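Long-range contacts in intramolecular trans-sialidase (Macrobdella decora, PDB 3SLI), which cleaves sialic acid from sialoglycoconjugates by intramolecular transfer, releasing 2,7-anhydro-Neu5Ac, and carries a lectin-like N-terminal domain beside its sialidase beta-propeller: residues Y43-L54 / I164-I172; Y104-A114 / L187-G197. All coordinates share one frame; numbering follows the deposited sequence.

Contact 1 (Y43-L54 / I164-I172)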
loop_
_atom_site.group_PDB
_atom_site.type_symbol
_atom_site.label_atom_id
_atom_site.label_comp_id
_atom_site.label_asym_id
_atom_site.label_seq_id
_atom_site.Cartn_x
_atom_site.Cartn_y
_atom_site.Cartn_z
ATOM N N TYR A 43 22.123 -1.363 -15.577
ATOM C CA TYR A 43 21.997 -2.734 -16.084
ATOM C C TYR A 43 20.575 -3.039 -16.529
ATOM O O TYR A 43 19.631 -2.364 -16.115
ATOM C CB TYR A 43 22.375 -3.753 -14.993
ATOM C CG TYR A 43 21.283 -3.927 -13.953
ATOM C CD1 TYR A 43 21.214 -3.084 -12.850
ATOM C CD2 TYR A 43 20.257 -4.876 -14.125
ATOM C CE1 TYR A 43 20.152 -3.161 -11.948
ATOM C CE2 TYR A 43 19.187 -4.957 -13.228
ATOM C CZ TYR A 43 19.143 -4.095 -12.146
ATOM O OH TYR A 43 18.086 -4.121 -11.271
ATOM N N LYS A 44 20.442 -4.105 -17.310
ATOM C CA LYS A 44 19.157 -4.599 -17.797
ATOM C C LYS A 44 19.227 -6.118 -17.644
ATOM O O LYS A 44 20.054 -6.762 -18.288
ATOM C CB LYS A 44 18.950 -4.234 -19.272
ATOM C CG LYS A 44 17.716 -4.863 -19.883
ATOM C CD LYS A 44 17.410 -4.306 -21.263
ATOM C CE LYS A 44 18.440 -4.723 -22.289
ATOM N NZ LYS A 44 18.115 -4.133 -23.627
ATOM N N SER A 45 18.418 -6.681 -16.749
ATOM C CA SER A 45 18.415 -8.130 -16.540
ATOM C C SER A 45 17.421 -8.846 -17.455
ATOM O O SER A 45 16.253 -8.465 -17.532
ATOM C CB SER A 45 18.082 -8.469 -15.086
ATOM O OG SER A 45 18.061 -9.878 -14.887
ATOM N N THR A 46 17.896 -9.875 -18.148
ATOM C CA THR A 46 17.049 -10.673 -19.037
ATOM C C THR A 46 16.914 -12.091 -18.460
ATOM O O THR A 46 16.314 -12.975 -19.070
ATOM C CB THR A 46 17.644 -10.752 -20.474
ATOM O OG1 THR A 46 18.981 -11.267 -20.424
ATOM C CG2 THR A 46 17.662 -9.379 -21.129
ATOM N N SER A 47 17.455 -12.284 -17.263
ATOM C CA SER A 47 17.446 -13.579 -16.601
ATOM C C SER A 47 16.405 -13.706 -15.509
ATOM O O SER A 47 16.062 -12.736 -14.833
ATOM C CB SER A 47 18.827 -13.856 -16.007
ATOM O OG SER A 47 18.810 -14.990 -15.149
ATOM N N GLU A 48 15.961 -14.938 -15.294
ATOM C CA GLU A 48 14.973 -15.219 -14.264
ATOM C C GLU A 48 15.644 -15.905 -13.063
ATOM O O GLU A 48 14.972 -16.430 -12.176
ATOM C CB GLU A 48 13.848 -16.080 -14.857
ATOM C CG GLU A 48 12.487 -15.952 -14.167
ATOM C CD GLU A 48 11.982 -14.512 -14.053
ATOM O OE1 GLU A 48 12.097 -13.730 -15.026
ATOM O OE2 GLU A 48 11.447 -14.173 -12.978
ATOM N N ASN A 49 16.978 -15.911 -13.045
ATOM C CA ASN A 49 17.717 -16.515 -11.935
ATOM C C ASN A 49 17.401 -15.774 -10.639
ATOM O O ASN A 49 17.255 -14.542 -10.631
ATOM C CB ASN A 49 19.233 -16.500 -12.193
ATOM C CG ASN A 49 19.658 -17.494 -13.261
ATOM O OD1 ASN A 49 18.903 -18.399 -13.629
ATOM N ND2 ASN A 49 20.868 -17.323 -13.777
ATOM N N GLY A 50 17.310 -16.535 -9.548
ATOM C CA GLY A 50 16.998 -15.979 -8.241
ATOM C C GLY A 50 17.876 -14.834 -7.768
ATOM O O GLY A 50 17.371 -13.755 -7.463
ATOM N N ILE A 51 19.181 -15.074 -7.672
ATOM C CA ILE A 51 20.137 -14.053 -7.222
ATOM C C ILE A 51 21.092 -13.802 -8.382
ATOM O O ILE A 51 21.649 -14.756 -8.955
ATOM C CB ILE A 51 20.974 -14.536 -6.006
ATOM C CG1 ILE A 51 20.062 -15.056 -4.886
ATOM C CG2 ILE A 51 21.867 -13.406 -5.494
ATOM C CD1 ILE A 51 19.191 -13.999 -4.247
ATOM N N GLN A 52 21.295 -12.525 -8.709
ATOM C CA GLN A 52 22.153 -12.132 -9.821
ATOM C C GLN A 52 23.158 -11.029 -9.445
ATOM O O GLN A 52 22.770 -9.874 -9.215
ATOM C CB GLN A 52 21.291 -11.664 -10.999
ATOM C CG GLN A 52 20.300 -12.710 -11.499
ATOM C CD GLN A 52 19.415 -12.209 -12.620
ATOM O OE1 GLN A 52 19.878 -11.555 -13.560
ATOM N NE2 GLN A 52 18.129 -12.531 -12.541
ATOM N N SER A 53 24.434 -11.406 -9.327
ATOM C CA SER A 53 25.500 -10.455 -9.010
ATOM C C SER A 53 25.704 -9.557 -10.222
ATOM O O SER A 53 25.769 -10.034 -11.358
ATOM C CB SER A 53 26.834 -11.171 -8.745
ATOM O OG SER A 53 26.819 -11.929 -7.554
ATOM N N LEU A 54 25.785 -8.257 -9.968
ATOM C CA LEU A 54 26.019 -7.263 -11.009
ATOM C C LEU A 54 27.534 -7.031 -11.140
ATOM O O LEU A 54 28.087 -7.016 -12.242
ATOM C CB LEU A 54 25.347 -5.955 -10.597
ATOM C CG LEU A 54 23.972 -5.590 -11.143
ATOM C CD1 LEU A 54 23.237 -6.792 -11.685
ATOM C CD2 LEU A 54 23.194 -4.868 -10.072
ATOM N N ILE A 164 30.872 -19.760 -11.561
ATOM C CA ILE A 164 30.143 -18.501 -11.584
ATOM C C ILE A 164 28.874 -18.690 -10.741
ATOM O O ILE A 164 27.962 -19.426 -11.128
ATOM C CB ILE A 164 29.745 -18.076 -13.032
ATOM C CG1 ILE A 164 30.995 -17.746 -13.863
ATOM C CG2 ILE A 164 28.801 -16.856 -12.991
ATOM C CD1 ILE A 164 31.748 -16.504 -13.404
ATOM N N ALA A 165 28.858 -18.097 -9.556
ATOM C CA ALA A 165 27.696 -18.168 -8.672
ATOM C C ALA A 165 26.853 -16.898 -8.862
ATOM O O ALA A 165 27.343 -15.904 -9.407
ATOM C CB ALA A 165 28.146 -18.296 -7.220
ATOM N N TYR A 166 25.596 -16.931 -8.419
ATOM C CA TYR A 166 24.676 -15.791 -8.547
ATOM C C TYR A 166 24.745 -15.262 -9.988
ATOM O O TYR A 166 24.942 -14.066 -10.210
ATOM C CB TYR A 166 25.087 -14.680 -7.572
ATOM C CG TYR A 166 25.377 -15.143 -6.160
ATOM C CD1 TYR A 166 24.530 -16.040 -5.507
ATOM C CD2 TYR A 166 26.495 -14.663 -5.464
ATOM C CE1 TYR A 166 24.784 -16.446 -4.198
ATOM C CE2 TYR A 166 26.757 -15.056 -4.159
ATOM C CZ TYR A 166 25.898 -15.948 -3.528
ATOM O OH TYR A 166 26.140 -16.331 -2.228
ATOM N N PRO A 167 24.505 -16.141 -10.980
ATOM C CA PRO A 167 24.558 -15.810 -12.404
ATOM C C PRO A 167 23.568 -14.795 -12.942
ATOM O O PRO A 167 22.353 -15.017 -12.920
ATOM C CB PRO A 167 24.359 -17.176 -13.086
ATOM C CG PRO A 167 24.531 -18.186 -11.990
ATOM C CD PRO A 167 23.952 -17.493 -10.808
ATOM N N PHE A 168 24.116 -13.703 -13.468
ATOM C CA PHE A 168 23.341 -12.637 -14.093
ATOM C C PHE A 168 23.237 -12.949 -15.594
ATOM O O PHE A 168 24.058 -13.681 -16.161
ATOM C CB PHE A 168 24.056 -11.288 -13.879
ATOM C CG PHE A 168 23.512 -10.146 -14.707
ATOM C CD1 PHE A 168 22.408 -9.409 -14.268
ATOM C CD2 PHE A 168 24.146 -9.763 -15.894
ATOM C CE1 PHE A 168 21.949 -8.302 -14.996
ATOM C CE2 PHE A 168 23.698 -8.656 -16.635
ATOM C CZ PHE A 168 22.599 -7.924 -16.182
ATOM N N GLY A 169 22.211 -12.395 -16.223
ATOM C CA GLY A 169 22.005 -12.566 -17.647
ATOM C C GLY A 169 21.416 -11.245 -18.098
ATOM O O GLY A 169 20.472 -10.747 -17.471
ATOM N N GLY A 170 22.018 -10.627 -19.109
ATOM C CA GLY A 170 21.516 -9.353 -19.597
ATOM C C GLY A 170 22.613 -8.423 -20.085
ATOM O O GLY A 170 23.596 -8.878 -20.676
ATOM N N THR A 171 22.459 -7.130 -19.808
ATOM C CA THR A 171 23.424 -6.116 -20.228
ATOM C C THR A 171 23.834 -5.139 -19.124
ATOM O O THR A 171 22.992 -4.637 -18.374
ATOM C CB THR A 171 22.858 -5.263 -21.400
ATOM O OG1 THR A 171 22.572 -6.106 -22.524
ATOM C CG2 THR A 171 23.857 -4.171 -21.825
ATOM N N ILE A 172 25.138 -4.904 -19.000
ATOM C CA ILE A 172 25.634 -3.919 -18.048
ATOM C C ILE A 172 25.808 -2.696 -18.961
ATOM O O ILE A 172 26.720 -2.653 -19.793
ATOM C CB ILE A 172 26.999 -4.309 -17.422
ATOM C CG1 ILE A 172 26.880 -5.608 -16.613
ATOM C CG2 ILE A 172 27.498 -3.180 -16.515
ATOM C CD1 ILE A 172 25.934 -5.525 -15.435
#

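Contact 2 (Y104-A114 / L187-G197)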
loop_
_atom_site.group_PDB
_atom_site.type_symbol
_atom_site.label_atom_id
_atom_site.label_comp_id
_atom_site.label_asym_id
_atom_site.label_seq_id
_atom_site.Cartn_x
_atom_site.Cartn_y
_atom_site.Cartn_z
ATOM N N TYR A 104 8.758 -3.154 -17.984
ATOM C CA TYR A 104 7.830 -2.030 -17.950
ATOM C C TYR A 104 7.232 -1.859 -19.341
ATOM O O TYR A 104 7.958 -1.672 -20.326
ATOM C CB TYR A 104 8.554 -0.760 -17.542
ATOM C CG TYR A 104 7.675 0.465 -17.516
ATOM C CD1 TYR A 104 6.628 0.586 -16.596
ATOM C CD2 TYR A 104 7.925 1.535 -18.373
ATOM C CE1 TYR A 104 5.860 1.752 -16.528
ATOM C CE2 TYR A 104 7.164 2.702 -18.314
ATOM C CZ TYR A 104 6.140 2.804 -17.388
ATOM O OH TYR A 104 5.421 3.971 -17.308
ATOM N N LYS A 105 5.909 -1.950 -19.415
ATOM C CA LYS A 105 5.185 -1.835 -20.670
ATOM C C LYS A 105 5.693 -2.793 -21.742
ATOM O O LYS A 105 6.025 -2.395 -22.860
ATOM C CB LYS A 105 5.166 -0.384 -21.143
ATOM C CG LYS A 105 4.144 0.436 -20.385
ATOM C CD LYS A 105 4.410 1.904 -20.502
ATOM C CE LYS A 105 3.304 2.693 -19.840
ATOM N NZ LYS A 105 2.120 2.700 -20.723
ATOM N N GLY A 106 5.796 -4.061 -21.355
ATOM C CA GLY A 106 6.230 -5.104 -22.267
ATOM C C GLY A 106 7.704 -5.263 -22.579
ATOM O O GLY A 106 8.077 -6.239 -23.232
ATOM N N GLU A 107 8.554 -4.347 -22.120
ATOM C CA GLU A 107 9.979 -4.463 -22.417
ATOM C C GLU A 107 10.911 -4.373 -21.222
ATOM O O GLU A 107 10.596 -3.713 -20.226
ATOM C CB GLU A 107 10.377 -3.437 -23.474
ATOM C CG GLU A 107 9.605 -3.613 -24.771
ATOM C CD GLU A 107 10.035 -2.666 -25.865
ATOM O OE1 GLU A 107 10.482 -1.537 -25.553
ATOM O OE2 GLU A 107 9.913 -3.054 -27.046
ATOM N N ARG A 108 12.041 -5.078 -21.318
ATOM C CA ARG A 108 13.058 -5.081 -20.269
ATOM C C ARG A 108 13.666 -3.683 -20.217
ATOM O O ARG A 108 14.044 -3.126 -21.250
ATOM C CB ARG A 108 14.143 -6.119 -20.571
ATOM C CG ARG A 108 13.669 -7.571 -20.537
ATOM C CD ARG A 108 13.406 -8.051 -19.122
ATOM N NE ARG A 108 12.939 -9.437 -19.100
ATOM C CZ ARG A 108 13.111 -10.276 -18.082
ATOM N NH1 ARG A 108 13.747 -9.886 -16.987
ATOM N NH2 ARG A 108 12.638 -11.511 -18.155
ATOM N N VAL A 109 13.743 -3.114 -19.021
ATOM C CA VAL A 109 14.269 -1.764 -18.857
ATOM C C VAL A 109 15.522 -1.693 -17.983
ATOM O O VAL A 109 15.806 -2.604 -17.206
ATOM C CB VAL A 109 13.182 -0.810 -18.285
ATOM C CG1 VAL A 109 12.041 -0.636 -19.292
ATOM C CG2 VAL A 109 12.650 -1.335 -16.939
ATOM N N PHE A 110 16.284 -0.617 -18.144
ATOM C CA PHE A 110 17.500 -0.409 -17.368
ATOM C C PHE A 110 17.219 0.200 -16.004
ATOM O O PHE A 110 16.323 1.032 -15.850
ATOM C CB PHE A 110 18.469 0.520 -18.115
ATOM C CG PHE A 110 19.262 -0.159 -19.191
ATOM C CD1 PHE A 110 18.719 -0.362 -20.457
ATOM C CD2 PHE A 110 20.560 -0.595 -18.940
ATOM C CE1 PHE A 110 19.461 -0.994 -21.462
ATOM C CE2 PHE A 110 21.310 -1.226 -19.931
ATOM C CZ PHE A 110 20.761 -1.428 -21.196
ATOM N N ASN A 111 17.980 -0.232 -15.010
ATOM C CA ASN A 111 17.867 0.313 -13.669
ATOM C C ASN A 111 19.268 0.847 -13.397
ATOM O O ASN A 111 20.245 0.347 -13.967
ATOM C CB ASN A 111 17.508 -0.770 -12.639
ATOM C CG ASN A 111 16.099 -1.330 -12.836
ATOM O OD1 ASN A 111 15.871 -2.183 -13.694
ATOM N ND2 ASN A 111 15.161 -0.870 -12.022
ATOM N N THR A 112 19.365 1.884 -12.580
ATOM C CA THR A 112 20.657 2.465 -12.253
ATOM C C THR A 112 20.818 2.374 -10.745
ATOM O O THR A 112 19.987 2.882 -9.984
ATOM C CB THR A 112 20.751 3.928 -12.739
ATOM O OG1 THR A 112 20.258 4.012 -14.086
ATOM C CG2 THR A 112 22.209 4.408 -12.711
ATOM N N VAL A 113 21.889 1.712 -10.315
ATOM C CA VAL A 113 22.149 1.510 -8.894
ATOM C C VAL A 113 23.539 1.997 -8.470
ATOM O O VAL A 113 24.412 2.221 -9.318
ATOM C CB VAL A 113 21.981 0.004 -8.527
ATOM C CG1 VAL A 113 20.653 -0.500 -9.054
ATOM C CG2 VAL A 113 23.125 -0.835 -9.108
ATOM N N ALA A 114 23.734 2.143 -7.162
ATOM C CA ALA A 114 25.009 2.596 -6.622
ATOM C C ALA A 114 25.226 2.147 -5.192
ATOM O O ALA A 114 24.289 2.071 -4.393
ATOM C CB ALA A 114 25.114 4.125 -6.689
ATOM N N LEU A 187 24.852 10.744 -6.050
ATOM C CA LEU A 187 24.321 9.402 -6.311
ATOM C C LEU A 187 22.819 9.384 -6.589
ATOM O O LEU A 187 22.360 8.619 -7.437
ATOM C CB LEU A 187 24.712 8.437 -5.187
ATOM C CG LEU A 187 26.237 8.248 -5.101
ATOM C CD1 LEU A 187 26.628 7.381 -3.906
ATOM C CD2 LEU A 187 26.751 7.650 -6.408
ATOM N N ILE A 188 22.068 10.237 -5.895
ATOM C CA ILE A 188 20.621 10.368 -6.108
ATOM C C ILE A 188 20.460 10.847 -7.555
ATOM O O ILE A 188 19.675 10.305 -8.329
ATOM C CB ILE A 188 19.999 11.453 -5.164
ATOM C CG1 ILE A 188 19.974 10.978 -3.710
ATOM C CG2 ILE A 188 18.602 11.839 -5.634
ATOM C CD1 ILE A 188 19.054 9.803 -3.447
ATOM N N GLN A 189 21.250 11.854 -7.911
ATOM C CA GLN A 189 21.251 12.439 -9.244
ATOM C C GLN A 189 21.657 11.402 -10.307
ATOM O O GLN A 189 20.940 11.189 -11.290
ATOM C CB GLN A 189 22.217 13.628 -9.258
ATOM C CG GLN A 189 22.256 14.415 -10.550
ATOM C CD GLN A 189 21.011 15.244 -10.756
ATOM O OE1 GLN A 189 20.483 15.844 -9.814
ATOM N NE2 GLN A 189 20.530 15.288 -11.994
ATOM N N ALA A 190 22.794 10.740 -10.094
ATOM C CA ALA A 190 23.294 9.736 -11.028
ATOM C C ALA A 190 22.326 8.576 -11.265
ATOM O O ALA A 190 22.096 8.183 -12.411
ATOM C CB ALA A 190 24.630 9.201 -10.552
ATOM N N THR A 191 21.777 8.019 -10.188
ATOM C CA THR A 191 20.849 6.893 -10.320
ATOM C C THR A 191 19.440 7.308 -10.765
ATOM O O THR A 191 18.720 6.508 -11.357
ATOM C CB THR A 191 20.772 6.027 -9.025
ATOM O OG1 THR A 191 20.254 6.800 -7.937
ATOM C CG2 THR A 191 22.155 5.476 -8.652
ATOM N N GLY A 192 19.079 8.569 -10.526
ATOM C CA GLY A 192 17.765 9.068 -10.902
ATOM C C GLY A 192 17.505 9.188 -12.393
ATOM O O GLY A 192 16.414 9.586 -12.811
ATOM N N VAL A 193 18.491 8.823 -13.203
ATOM C CA VAL A 193 18.353 8.899 -14.646
ATOM C C VAL A 193 17.367 7.858 -15.199
ATOM O O VAL A 193 16.960 7.928 -16.364
ATOM C CB VAL A 193 19.736 8.797 -15.332
ATOM C CG1 VAL A 193 20.213 7.355 -15.404
ATOM C CG2 VAL A 193 19.689 9.441 -16.699
ATOM N N THR A 194 17.009 6.873 -14.379
ATOM C CA THR A 194 16.046 5.858 -14.795
ATOM C C THR A 194 14.969 5.710 -13.723
ATOM O O THR A 194 15.265 5.366 -12.580
ATOM C CB THR A 194 16.702 4.469 -15.050
ATOM O OG1 THR A 194 17.521 4.098 -13.931
ATOM C CG2 THR A 194 17.519 4.473 -16.337
ATOM N N THR A 195 13.736 6.066 -14.071
ATOM C CA THR A 195 12.603 5.941 -13.154
ATOM C C THR A 195 11.417 5.496 -13.999
ATOM O O THR A 195 11.361 5.791 -15.199
ATOM C CB THR A 195 12.254 7.272 -12.423
ATOM O OG1 THR A 195 11.919 8.281 -13.382
ATOM C CG2 THR A 195 13.418 7.746 -11.548
ATOM N N TYR A 196 10.498 4.750 -13.389
ATOM C CA TYR A 196 9.325 4.245 -14.097
ATOM C C TYR A 196 8.089 4.462 -13.234
ATOM O O TYR A 196 8.091 4.162 -12.038
ATOM C CB TYR A 196 9.517 2.766 -14.442
ATOM C CG TYR A 196 10.801 2.523 -15.210
ATOM C CD1 TYR A 196 12.009 2.300 -14.538
ATOM C CD2 TYR A 196 10.833 2.614 -16.596
ATOM C CE1 TYR A 196 13.217 2.190 -15.234
ATOM C CE2 TYR A 196 12.029 2.505 -17.301
ATOM C CZ TYR A 196 13.221 2.298 -16.616
ATOM O OH TYR A 196 14.410 2.231 -17.316
ATOM N N GLY A 197 7.040 5.002 -13.847
ATOM C CA GLY A 197 5.820 5.290 -13.117
ATOM C C GLY A 197 6.090 6.498 -12.248
ATOM O O GLY A 197 7.226 6.980 -12.201
HETATM O O HOH W 1 7.315 5.936 -16.402
HETATM O O HOH W 2 15.422 1.255 -20.135
#

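Contact 1 (Y43-L54 / I164-I172)
Lys-44 and Thr-171 form an antiparallel hydrogen-bonded pair, Lys-44 N giving to Thr-171 O at 2.8 Å and Thr-171 N returning to Lys-44 O at 2.9 Å. Beyond it Thr-46 N reaches Gly-169 O (2.8 Å), and past the 46-50 turn Ser-53 N meets Tyr-166 O.

Side-chain polar groups hold the turn. Asn-49 ND2 donates to Pro-167 O at 2.9 Å, nearly straight (172°); the acceptor lies in the amide plane, whereas the nitrogen stands above the carbonyl plane. Gln-52, extended beyond CG, spans the loop: NE2 donates to Ser-47 O and Asn-49 O, while OE1 accepts from Ser-45 OG, three bonds that fix the amide's rotation. Ser-47 OG takes Asn-49 N in an ST turn and also bonds Glu-16.

Apolar contacts centre on Phe-168, whose CG lies anti to the backbone N (chi1 168°), sending the ring between the two strands. Its CE1 lies 3.9 Å from Tyr-43 CD2, its CD1 3.8 Å from Leu-54 CD1, and the Gln-52 side chain crosses it at about a right angle, its amide plane turned 49° from the ring. At the outer end Ile-51 CG2 runs alongside Tyr-166 CD1 (3.7 Å); His-70 stacks on the Tyr-166 ring.

The strand connection 46-50, laid against 166-169, bridges two antiparallel sheets, as in the concanavalin-like beta sandwich of this lectin-like domain.

Contact 2 (Y104-A114 / L187-G197)
Thr-112 and Thr-194 meet through their hydroxyls, the OG1 atoms 2.7 Å apart, at the tightly packed end of this contact. The two side chains cross at about a right angle, and Asn-129 OD1 bonds both Thr-194 OG1 and Thr-112 N, tying the pair to the next turn. Val-193 CG1 packs on Thr-112 OG1. Closer to the helix, Thr-191 CB sits 3.4 Å from Thr-112 O, and the Thr-191 methyl CG2, anti to the carbonyl carbon, reaches Ala-114 CB at 3.8 Å. That torsion places Thr-191 OG1 between its own N and carbonyl carbon, where it bonds back to Leu-187 O; the backbone N of Thr-191 reaches the same oxygen from the opposite face of the carbonyl plane. Leu-187 CD2 completes this buried patch against Ala-114 CB.

Toward Gly-197 the contact is broad but more open to solvent, with partly exposed aromatic groups and two bridging waters. Tyr-196 OH donates to Phe-110 O at 2.7 Å, in the carbonyl plane and on a lone pair, while Val-109 CG2 lies over one face of the Tyr-196 ring, 3.9 Å from its centroid. The rings of Tyr-104 and Tyr-196 meet obliquely, planes at 59°, but Tyr-196 CB stands over the centre of the Tyr-104 face. One water joins Tyr-104 OH to Gly-197 N; another accepts from Phe-110 N and donates to Tyr-196 OH.

The helical residues 187-191, the end of helix 184-191, run roughly antiparallel to strand 111-114, their axes 8.1 Å apart at closest approach and at 156°. Leu-187 and Thr-191 also touch Phe-127 of strand 123-128, and Ala-190 touches Ile-40 of strand 37-45. At the other end Tyr-104 packs on Glu-668 of strand 665-670.

Overall arrangement
Contacts 1 and 2 lie about 16 Å apart between centres and share one antiparallel sheet, in which strand 37-45 pairs with both 170-178 and 107-118. They meet directly where Tyr-43 O lies 2.9 Å from Asn-111 N, a probable backbone hydrogen bond, and where Lys-44 CD packs on Arg-108 O at 3.6 Å. Strand 170-178 of contact 1 is followed by helix 184-191 of contact 2, and the segments of the two contacts alternate along the chain. Contact 1 bridges the two sheets of the sandwich; contact 2 packs the helix and the following chain against one. Both belong to the N-terminal domain, separate from the beta-propeller that holds the 2,7-anhydro-Neu5Ac product.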